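Side-chain contacts in tail fiber protein (Acinetobacter phage AM24, PDB 5W5P), which is a trimeric phage tailspike that probably recognises and cleaves the capsular polysaccharide of its Acinetobacter baumannii host: residues P18-K23 with S29-N34; H105-W110 with A141-K146; A128-Y133 with T183-I188. All blocks are in the same frame, centred on the assembly; numbering follows the deposited sequence.

The three contacts follow the chain from its N-terminal end into the first strands of the parallel, beta-helix-like body. The centre of contact 1 lies about 70 Å from the centre of the chain; this contact joins strand 22-23 to helix 30-35 where strands of neighbouring subunits pair in parallel. Its centre is about 38 Å from that of contact 2 and about 45 Å from that of contact 3, and it closes before either opens. Contacts 2 and 3 interleave along the sequence, about 17 Å apart, centre to centre. They touch where A106 and P108 pack on helix 122-132, and together they fasten loop 105-110 and that helix to the start of the body, while contact 1 stands apart.

Contact 1 of 3, residues P18-K23 with S29-N34; sequences PADLIK and SQQEVN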
loop_
_atom_site.group_PDB
_atom_site.type_symbol
_atom_site.label_atom_id
_atom_site.label_comp_id
_atom_site.label_asym_id
_atom_site.label_seq_id
_atom_site.Cartn_x
_atom_site.Cartn_y
_atom_site.Cartn_z
ATOM N N PRO A 18 3.207 73.868 18.070
ATOM C CA PRO A 18 2.738 72.831 17.141
ATOM C C PRO A 18 3.906 72.099 16.496
ATOM O O PRO A 18 4.947 72.687 16.202
ATOM C CB PRO A 18 1.923 73.618 16.109
ATOM C CG PRO A 18 2.426 75.023 16.213
ATOM C CD PRO A 18 2.807 75.220 17.648
ATOM N N ALA A 19 3.721 70.794 16.282
ATOM C CA ALA A 19 4.778 69.981 15.693
ATOM C C ALA A 19 5.122 70.414 14.275
ATOM O O ALA A 19 6.243 70.163 13.818
ATOM C CB ALA A 19 4.378 68.505 15.705
ATOM N N ASP A 20 4.196 71.071 13.574
ATOM C CA ASP A 20 4.484 71.575 12.235
ATOM C C ASP A 20 5.556 72.657 12.223
ATOM O O ASP A 20 6.055 72.997 11.145
ATOM C CB ASP A 20 3.206 72.110 11.589
ATOM C CG ASP A 20 3.116 71.768 10.112
ATOM O OD1 ASP A 20 3.978 72.240 9.337
ATOM O OD2 ASP A 20 2.192 71.016 9.731
ATOM N N LEU A 21 5.921 73.199 13.378
ATOM C CA LEU A 21 6.963 74.213 13.462
ATOM C C LEU A 21 8.336 73.621 13.748
ATOM O O LEU A 21 9.305 74.374 13.876
ATOM C CB LEU A 21 6.611 75.248 14.536
ATOM C CG LEU A 21 5.742 76.440 14.123
ATOM C CD1 LEU A 21 4.527 76.013 13.296
ATOM C CD2 LEU A 21 5.306 77.212 15.354
ATOM N N ILE A 22 8.436 72.299 13.860
ATOM C CA ILE A 22 9.703 71.603 14.049
ATOM C C ILE A 22 10.084 70.945 12.728
ATOM O O ILE A 22 9.239 70.323 12.073
ATOM C CB ILE A 22 9.610 70.563 15.180
ATOM C CG1 ILE A 22 8.967 71.182 16.426
ATOM C CG2 ILE A 22 10.978 69.975 15.486
ATOM C CD1 ILE A 22 9.787 72.293 17.053
ATOM N N LYS A 23 11.349 71.083 12.339
ATOM C CA LYS A 23 11.847 70.582 11.064
ATOM C C LYS A 23 12.799 69.417 11.297
ATOM O O LYS A 23 13.748 69.530 12.080
ATOM C CB LYS A 23 12.555 71.687 10.278
ATOM C CG LYS A 23 13.091 71.243 8.920
ATOM C CD LYS A 23 14.059 72.266 8.337
ATOM C CE LYS A 23 13.974 72.327 6.814
ATOM N NZ LYS A 23 14.921 73.340 6.259
ATOM N N SER A 29 8.486 68.426 8.050
ATOM C CA SER A 29 8.165 68.885 9.391
ATOM C C SER A 29 8.019 67.703 10.343
ATOM O O SER A 29 7.829 66.554 9.929
ATOM C CB SER A 29 6.877 69.709 9.385
ATOM O OG SER A 29 5.738 68.876 9.252
ATOM N N GLN A 30 8.110 68.001 11.643
ATOM C CA GLN A 30 7.888 66.967 12.647
ATOM C C GLN A 30 6.478 66.406 12.559
ATOM O O GLN A 30 6.271 65.210 12.793
ATOM C CB GLN A 30 8.147 67.515 14.049
ATOM C CG GLN A 30 7.949 66.493 15.156
ATOM C CD GLN A 30 9.002 65.405 15.131
ATOM O OE1 GLN A 30 10.193 65.688 15.023
ATOM N NE2 GLN A 30 8.567 64.150 15.227
ATOM N N GLN A 31 5.499 67.248 12.219
ATOM C CA GLN A 31 4.139 66.753 12.042
ATOM C C GLN A 31 4.077 65.685 10.957
ATOM O O GLN A 31 3.396 64.669 11.120
ATOM C CB GLN A 31 3.193 67.905 11.713
ATOM C CG GLN A 31 1.733 67.492 11.669
ATOM C CD GLN A 31 1.307 66.744 12.914
ATOM O OE1 GLN A 31 1.277 67.305 14.012
ATOM N NE2 GLN A 31 0.978 65.469 12.753
ATOM N N GLU A 32 4.793 65.891 9.846
ATOM C CA GLU A 32 4.818 64.883 8.788
ATOM C C GLU A 32 5.540 63.616 9.234
ATOM O O GLU A 32 5.148 62.510 8.844
ATOM C CB GLU A 32 5.475 65.454 7.531
ATOM C CG GLU A 32 4.600 66.423 6.760
ATOM C CD GLU A 32 5.408 67.362 5.884
ATOM O OE1 GLU A 32 6.332 68.022 6.408
ATOM O OE2 GLU A 32 5.122 67.440 4.670
ATOM N N VAL A 33 6.594 63.758 10.043
ATOM C CA VAL A 33 7.250 62.593 10.631
ATOM C C VAL A 33 6.286 61.853 11.549
ATOM O O VAL A 33 6.190 60.621 11.510
ATOM C CB VAL A 33 8.527 63.024 11.378
ATOM C CG1 VAL A 33 8.875 62.027 12.473
ATOM C CG2 VAL A 33 9.686 63.190 10.408
ATOM N N ASN A 34 5.557 62.591 12.393
ATOM C CA ASN A 34 4.591 61.953 13.282
ATOM C C ASN A 34 3.500 61.234 12.501
ATOM O O ASN A 34 3.015 60.184 12.936
ATOM C CB ASN A 34 3.967 62.986 14.223
ATOM C CG ASN A 34 4.962 63.551 15.218
ATOM O OD1 ASN A 34 6.124 63.137 15.257
ATOM N ND2 ASN A 34 4.513 64.511 16.028
#
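The first turn of helix 30-35 is set against the 3-10 turn 19-21 and strand 22-23, with the carbonyl of I22 as the joint: Q30 N donates to I22 O at 2.6 Å, with 157° at the hydrogen. S29 brings a C-H to the same oxygen, S29 CA lying 3.2 Å from I22 O, and a weak bond runs from Q31 N to A19 O. I22 and Q30 lie side by side, their CB atoms 3.6 Å apart, while Q30 CB also rests on A19 O. A capping box starts the helix. E32 N donates to S29 OG at 3.2 Å, and E32 OE1 receives both S29 N and S29 OG. D20 crosses Q31 at about a right angle, D20 OD2 standing 3.8 Å from Q31 CB. Bent at chi2 (52°), the Q31 chain sets its OE1 3.7 Å from A19 CB; its NE2 bonds N35, and the amide also reaches D24 and S25 of the third subunit. Q30 NE2 donates within its own amide plane to N34 OD1, 2.6 Å away, while Q30 OE1 accepts from N34 of the second subunit; a strand of that subunit pairs in parallel with I22 and K23.

Contact 2 of 3, residues H105-W110 with A141-K146; sequences HADPCW and ADRSFK
D107 and R143 meet from opposite directions in a buried salt bridge, the guanidinium gripping the carboxylate end-on with two nitrogens. R143 NH2 donates to D107 OD2 at 2.8 Å, nearly straight at 162°; the oxygen lies in the guanidinium plane and offers its syn lone pair. The other arm is less regular: R143 NH1 reaches D107 OD1 at 3.0 Å from above the carboxylate plane, the two flat groups being turned 40° apart. An R143 chain extended from CG to NE carries the charge across, and the same group also donates to F138 O and Q68 OE1.

A backbone bond fixes the acid. C109 N donates to D107 OD1 at 2.8 Å, forming an Asx turn as the 3-10 segment begins, and it comes to the face of the carboxylate plane opposite that used by R143 NH1. The turn belongs to the loop between strand 97-100 and helix 122-132, and through R143 it is tied to the chain entering strand 144-147, one of the first strands of the parallel stack.

Sulfur contacts complete the pairing. C109 SG sits over the centre of one guanidinium face, 3.4 Å from R143 CZ, and simultaneously at the edge of the F145 ring, 3.8 Å from F145 CE1. F145 also meets the ring of F138 edge-to-face.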
loop_
_atom_site.group_PDB
_atom_site.type_symbol
_atom_site.label_atom_id
_atom_site.label_comp_id
_atom_site.label_asym_id
_atom_site.label_seq_id
_atom_site.Cartn_x
_atom_site.Cartn_y
_atom_site.Cartn_z
ATOM N N HIS A 105 3.561 33.699 1.116
ATOM C CA HIS A 105 2.399 33.481 0.275
ATOM C C HIS A 105 1.478 34.698 0.298
ATOM O O HIS A 105 1.329 35.371 1.322
ATOM C CB HIS A 105 1.656 32.246 0.777
ATOM C CG HIS A 105 1.539 32.194 2.272
ATOM N ND1 HIS A 105 1.267 33.311 3.033
ATOM C CD2 HIS A 105 1.653 31.164 3.147
ATOM C CE1 HIS A 105 1.223 32.974 4.310
ATOM N NE2 HIS A 105 1.451 31.677 4.407
ATOM N N ALA A 106 0.838 34.958 -0.837
ATOM C CA ALA A 106 -0.099 36.066 -0.953
ATOM C C ALA A 106 -1.404 35.788 -0.208
ATOM O O ALA A 106 -1.920 34.666 -0.209
ATOM C CB ALA A 106 -0.382 36.367 -2.425
ATOM N N ASP A 107 -1.930 36.842 0.432
ATOM C CA ASP A 107 -3.180 36.810 1.191
ATOM C C ASP A 107 -4.250 37.514 0.364
ATOM O O ASP A 107 -4.043 38.682 -0.020
ATOM C CB ASP A 107 -2.977 37.508 2.542
ATOM C CG ASP A 107 -4.228 37.567 3.410
ATOM O OD1 ASP A 107 -5.320 37.133 3.000
ATOM O OD2 ASP A 107 -4.125 38.023 4.553
ATOM N N PRO A 108 -5.356 36.856 -0.020
ATOM C CA PRO A 108 -6.395 37.596 -0.762
ATOM C C PRO A 108 -6.929 38.792 -0.006
ATOM O O PRO A 108 -7.497 39.698 -0.630
ATOM C CB PRO A 108 -7.497 36.557 -1.003
ATOM C CG PRO A 108 -6.803 35.268 -0.927
ATOM C CD PRO A 108 -5.694 35.429 0.090
ATOM N N CYS A 109 -6.757 38.831 1.319
ATOM C CA CYS A 109 -7.244 39.963 2.093
ATOM C C CYS A 109 -6.485 41.240 1.779
ATOM O O CYS A 109 -7.026 42.329 1.991
ATOM C CB CYS A 109 -7.154 39.672 3.591
ATOM S SG CYS A 109 -8.513 38.660 4.234
ATOM N N TRP A 110 -5.249 41.130 1.287
ATOM C CA TRP A 110 -4.517 42.309 0.843
ATOM C C TRP A 110 -5.309 43.096 -0.194
ATOM O O TRP A 110 -5.267 44.334 -0.213
ATOM C CB TRP A 110 -3.164 41.892 0.270
ATOM C CG TRP A 110 -2.274 41.230 1.259
ATOM C CD1 TRP A 110 -2.418 41.217 2.616
ATOM C CD2 TRP A 110 -1.082 40.490 0.973
ATOM N NE1 TRP A 110 -1.388 40.510 3.195
ATOM C CE2 TRP A 110 -0.558 40.052 2.205
ATOM C CE3 TRP A 110 -0.410 40.154 -0.207
ATOM C CZ2 TRP A 110 0.605 39.294 2.291
ATOM C CZ3 TRP A 110 0.746 39.402 -0.120
ATOM C CH2 TRP A 110 1.242 38.980 1.120
ATOM N N ALA A 141 -8.811 30.539 11.137
ATOM C CA ALA A 141 -10.203 30.112 11.216
ATOM C C ALA A 141 -11.173 31.261 11.444
ATOM O O ALA A 141 -12.380 31.074 11.261
ATOM C CB ALA A 141 -10.375 29.071 12.324
ATOM N N ASP A 142 -10.688 32.439 11.830
ATOM C CA ASP A 142 -11.577 33.577 11.992
ATOM C C ASP A 142 -12.102 34.108 10.664
ATOM O O ASP A 142 -13.029 34.924 10.667
ATOM C CB ASP A 142 -10.864 34.694 12.756
ATOM C CG ASP A 142 -11.195 34.683 14.237
ATOM O OD1 ASP A 142 -12.359 34.976 14.584
ATOM O OD2 ASP A 142 -10.295 34.367 15.049
ATOM N N ARG A 143 -11.547 33.665 9.542
ATOM C CA ARG A 143 -11.983 34.112 8.229
ATOM C C ARG A 143 -12.849 33.049 7.564
ATOM O O ARG A 143 -12.605 31.847 7.714
ATOM C CB ARG A 143 -10.784 34.434 7.337
ATOM C CG ARG A 143 -9.777 35.368 7.969
ATOM C CD ARG A 143 -8.433 35.217 7.293
ATOM N NE ARG A 143 -7.654 36.448 7.323
ATOM C CZ ARG A 143 -6.703 36.751 6.446
ATOM N NH1 ARG A 143 -6.417 35.911 5.458
ATOM N NH2 ARG A 143 -6.042 37.896 6.558
ATOM N N SER A 144 -13.867 33.509 6.834
ATOM C CA SER A 144 -14.726 32.654 6.015
ATOM C C SER A 144 -14.949 33.381 4.698
ATOM O O SER A 144 -15.570 34.448 4.682
ATOM C CB SER A 144 -16.059 32.365 6.707
ATOM O OG SER A 144 -15.917 31.413 7.748
ATOM N N PHE A 145 -14.443 32.824 3.607
ATOM C CA PHE A 145 -14.553 33.444 2.295
ATOM C C PHE A 145 -15.646 32.769 1.471
ATOM O O PHE A 145 -16.075 31.649 1.758
ATOM C CB PHE A 145 -13.216 33.381 1.552
ATOM C CG PHE A 145 -12.076 34.024 2.294
ATOM C CD1 PHE A 145 -11.768 35.363 2.095
ATOM C CD2 PHE A 145 -11.314 33.292 3.193
ATOM C CE1 PHE A 145 -10.720 35.961 2.780
ATOM C CE2 PHE A 145 -10.264 33.879 3.875
ATOM C CZ PHE A 145 -9.967 35.218 3.673
ATOM N N LYS A 146 -16.105 33.475 0.442
ATOM C CA LYS A 146 -17.080 32.932 -0.496
ATOM C C LYS A 146 -16.559 33.129 -1.909
ATOM O O LYS A 146 -16.309 34.264 -2.326
ATOM C CB LYS A 146 -18.449 33.594 -0.338
ATOM C CG LYS A 146 -19.424 33.229 -1.442
ATOM C CD LYS A 146 -20.859 33.350 -0.975
ATOM C CE LYS A 146 -21.337 34.786 -1.066
ATOM N NZ LYS A 146 -22.711 34.953 -0.503
#

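Contact 3 of 3, residues A128-Y133 with T183-I188; sequences AVDVSY and TSKRSI
D130, on helix 122-132, and K185, just after strand 182-184, meet through their side chains alone, their CA atoms 9.9 Å apart. The closest approach is that of a methylene: K185 CE comes within 3.3 Å of D130 OD1, while K185 NZ stands 3.5 Å from the same oxygen, near enough for a salt bridge. The two chains cross at about a right angle. K185 runs straight out through chi2 and then bends at its last two torsions (chi3 -111°, chi4 -103°), which brings its end round to the carboxylate; neither torsion is cleanly staggered.

Around this loose, exposed pair each element is held by its own contacts. On the inner side of the helix, V129 packs on V136, V151 and L153, which joins the helix to the first strands of the parallel stack, in keeping with a helix covering the end of a beta-helix. S132 OG donates back to A128 O at 2.6 Å. In the opposing turn, S184 O accepts both S187 N and S187 OG from one face of its plane, the S187 OG to S184 O distance being 2.9 Å.

D130 OD1 has a second partner in Q126 NE2, so the same oxygen accepts a hydrogen bond from its own helix and probably feels the lysine's charge as well. The long N-to-O distance, the torsions away from the staggered positions and the exposure of both residues are consistent with a weak, solvent-exposed electrostatic link.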
loop_
_atom_site.group_PDB
_atom_site.type_symbol
_atom_site.label_atom_id
_atom_site.label_comp_id
_atom_site.label_asym_id
_atom_site.label_seq_id
_atom_site.Cartn_x
_atom_site.Cartn_y
_atom_site.Cartn_z
ATOM N N ALA A 128 -4.442 37.743 -5.907
ATOM C CA ALA A 128 -3.382 37.108 -5.131
ATOM C C ALA A 128 -2.679 36.007 -5.924
ATOM O O ALA A 128 -1.472 35.803 -5.754
ATOM C CB ALA A 128 -3.952 36.555 -3.823
ATOM N N VAL A 129 -3.411 35.295 -6.788
ATOM C CA VAL A 129 -2.789 34.277 -7.639
ATOM C C VAL A 129 -1.783 34.919 -8.584
ATOM O O VAL A 129 -0.665 34.418 -8.764
ATOM C CB VAL A 129 -3.866 33.494 -8.422
ATOM C CG1 VAL A 129 -3.233 32.649 -9.520
ATOM C CG2 VAL A 129 -4.697 32.624 -7.498
ATOM N N ASP A 130 -2.153 36.051 -9.185
ATOM C CA ASP A 130 -1.332 36.641 -10.237
ATOM C C ASP A 130 0.008 37.142 -9.707
ATOM O O ASP A 130 1.032 37.014 -10.389
ATOM C CB ASP A 130 -2.107 37.765 -10.922
ATOM C CG ASP A 130 -3.421 37.284 -11.509
ATOM O OD1 ASP A 130 -3.503 36.097 -11.900
ATOM O OD2 ASP A 130 -4.377 38.085 -11.573
ATOM N N VAL A 131 0.032 37.704 -8.495
ATOM C CA VAL A 131 1.280 38.245 -7.956
ATOM C C VAL A 131 2.114 37.207 -7.213
ATOM O O VAL A 131 3.274 37.486 -6.874
ATOM C CB VAL A 131 1.013 39.445 -7.022
ATOM C CG1 VAL A 131 0.211 40.509 -7.749
ATOM C CG2 VAL A 131 0.288 38.994 -5.761
ATOM N N SER A 132 1.580 36.015 -6.964
ATOM C CA SER A 132 2.284 35.003 -6.185
ATOM C C SER A 132 2.734 33.810 -7.018
ATOM O O SER A 132 3.276 32.853 -6.459
ATOM C CB SER A 132 1.399 34.526 -5.033
ATOM O OG SER A 132 0.260 33.843 -5.530
ATOM N N TYR A 133 2.526 33.848 -8.333
ATOM C CA TYR A 133 2.780 32.705 -9.213
ATOM C C TYR A 133 1.985 31.484 -8.759
ATOM O O TYR A 133 2.469 30.352 -8.789
ATOM C CB TYR A 133 4.278 32.393 -9.307
ATOM C CG TYR A 133 5.110 33.544 -9.822
ATOM C CD1 TYR A 133 5.699 34.442 -8.941
ATOM C CD2 TYR A 133 5.307 33.734 -11.187
ATOM C CE1 TYR A 133 6.461 35.501 -9.400
ATOM C CE2 TYR A 133 6.071 34.793 -11.658
ATOM C CZ TYR A 133 6.645 35.676 -10.757
ATOM O OH TYR A 133 7.409 36.738 -11.197
ATOM N N THR A 183 -9.333 26.490 -11.524
ATOM C CA THR A 183 -9.131 25.905 -12.840
ATOM C C THR A 183 -7.852 26.499 -13.417
ATOM O O THR A 183 -7.105 27.192 -12.723
ATOM C CB THR A 183 -10.357 26.150 -13.728
ATOM O OG1 THR A 183 -10.188 25.478 -14.981
ATOM C CG2 THR A 183 -10.542 27.641 -13.985
ATOM N N SER A 184 -7.598 26.230 -14.692
ATOM C CA SER A 184 -6.465 26.842 -15.367
ATOM C C SER A 184 -6.859 28.216 -15.887
ATOM O O SER A 184 -7.967 28.408 -16.397
ATOM C CB SER A 184 -5.980 25.960 -16.515
ATOM O OG SER A 184 -6.919 25.952 -17.576
ATOM N N LYS A 185 -5.945 29.180 -15.746
ATOM C CA LYS A 185 -6.226 30.530 -16.227
ATOM C C LYS A 185 -6.425 30.551 -17.737
ATOM O O LYS A 185 -7.272 31.294 -18.243
ATOM C CB LYS A 185 -5.105 31.486 -15.822
ATOM C CG LYS A 185 -5.367 32.939 -16.206
ATOM C CD LYS A 185 -4.193 33.840 -15.834
ATOM C CE LYS A 185 -4.553 34.787 -14.705
ATOM N NZ LYS A 185 -4.818 36.178 -15.179
ATOM N N ARG A 186 -5.664 29.737 -18.477
ATOM C CA ARG A 186 -5.733 29.817 -19.932
ATOM C C ARG A 186 -6.996 29.189 -20.502
ATOM O O ARG A 186 -7.248 29.336 -21.704
ATOM C CB ARG A 186 -4.500 29.179 -20.569
ATOM C CG ARG A 186 -4.321 27.701 -20.303
ATOM C CD ARG A 186 -3.158 27.174 -21.116
ATOM N NE ARG A 186 -2.818 25.796 -20.782
ATOM C CZ ARG A 186 -1.938 25.058 -21.457
ATOM N NH1 ARG A 186 -1.310 25.565 -22.506
ATOM N NH2 ARG A 186 -1.682 23.812 -21.081
ATOM N N SER A 187 -7.795 28.511 -19.681
ATOM C CA SER A 187 -9.101 28.022 -20.102
ATOM C C SER A 187 -10.217 29.035 -19.878
ATOM O O SER A 187 -11.320 28.840 -20.399
ATOM C CB SER A 187 -9.448 26.726 -19.365
ATOM O OG SER A 187 -9.858 26.992 -18.034
ATOM N N ILE A 188 -9.967 30.104 -19.120
ATOM C CA ILE A 188 -11.001 31.100 -18.870
ATOM C C ILE A 188 -11.298 31.854 -20.160
ATOM O O ILE A 188 -10.395 32.402 -20.803
ATOM C CB ILE A 188 -10.572 32.054 -17.746
ATOM C CG1 ILE A 188 -10.426 31.283 -16.431
ATOM C CG2 ILE A 188 -11.578 33.192 -17.600
ATOM C CD1 ILE A 188 -9.796 32.080 -15.313
#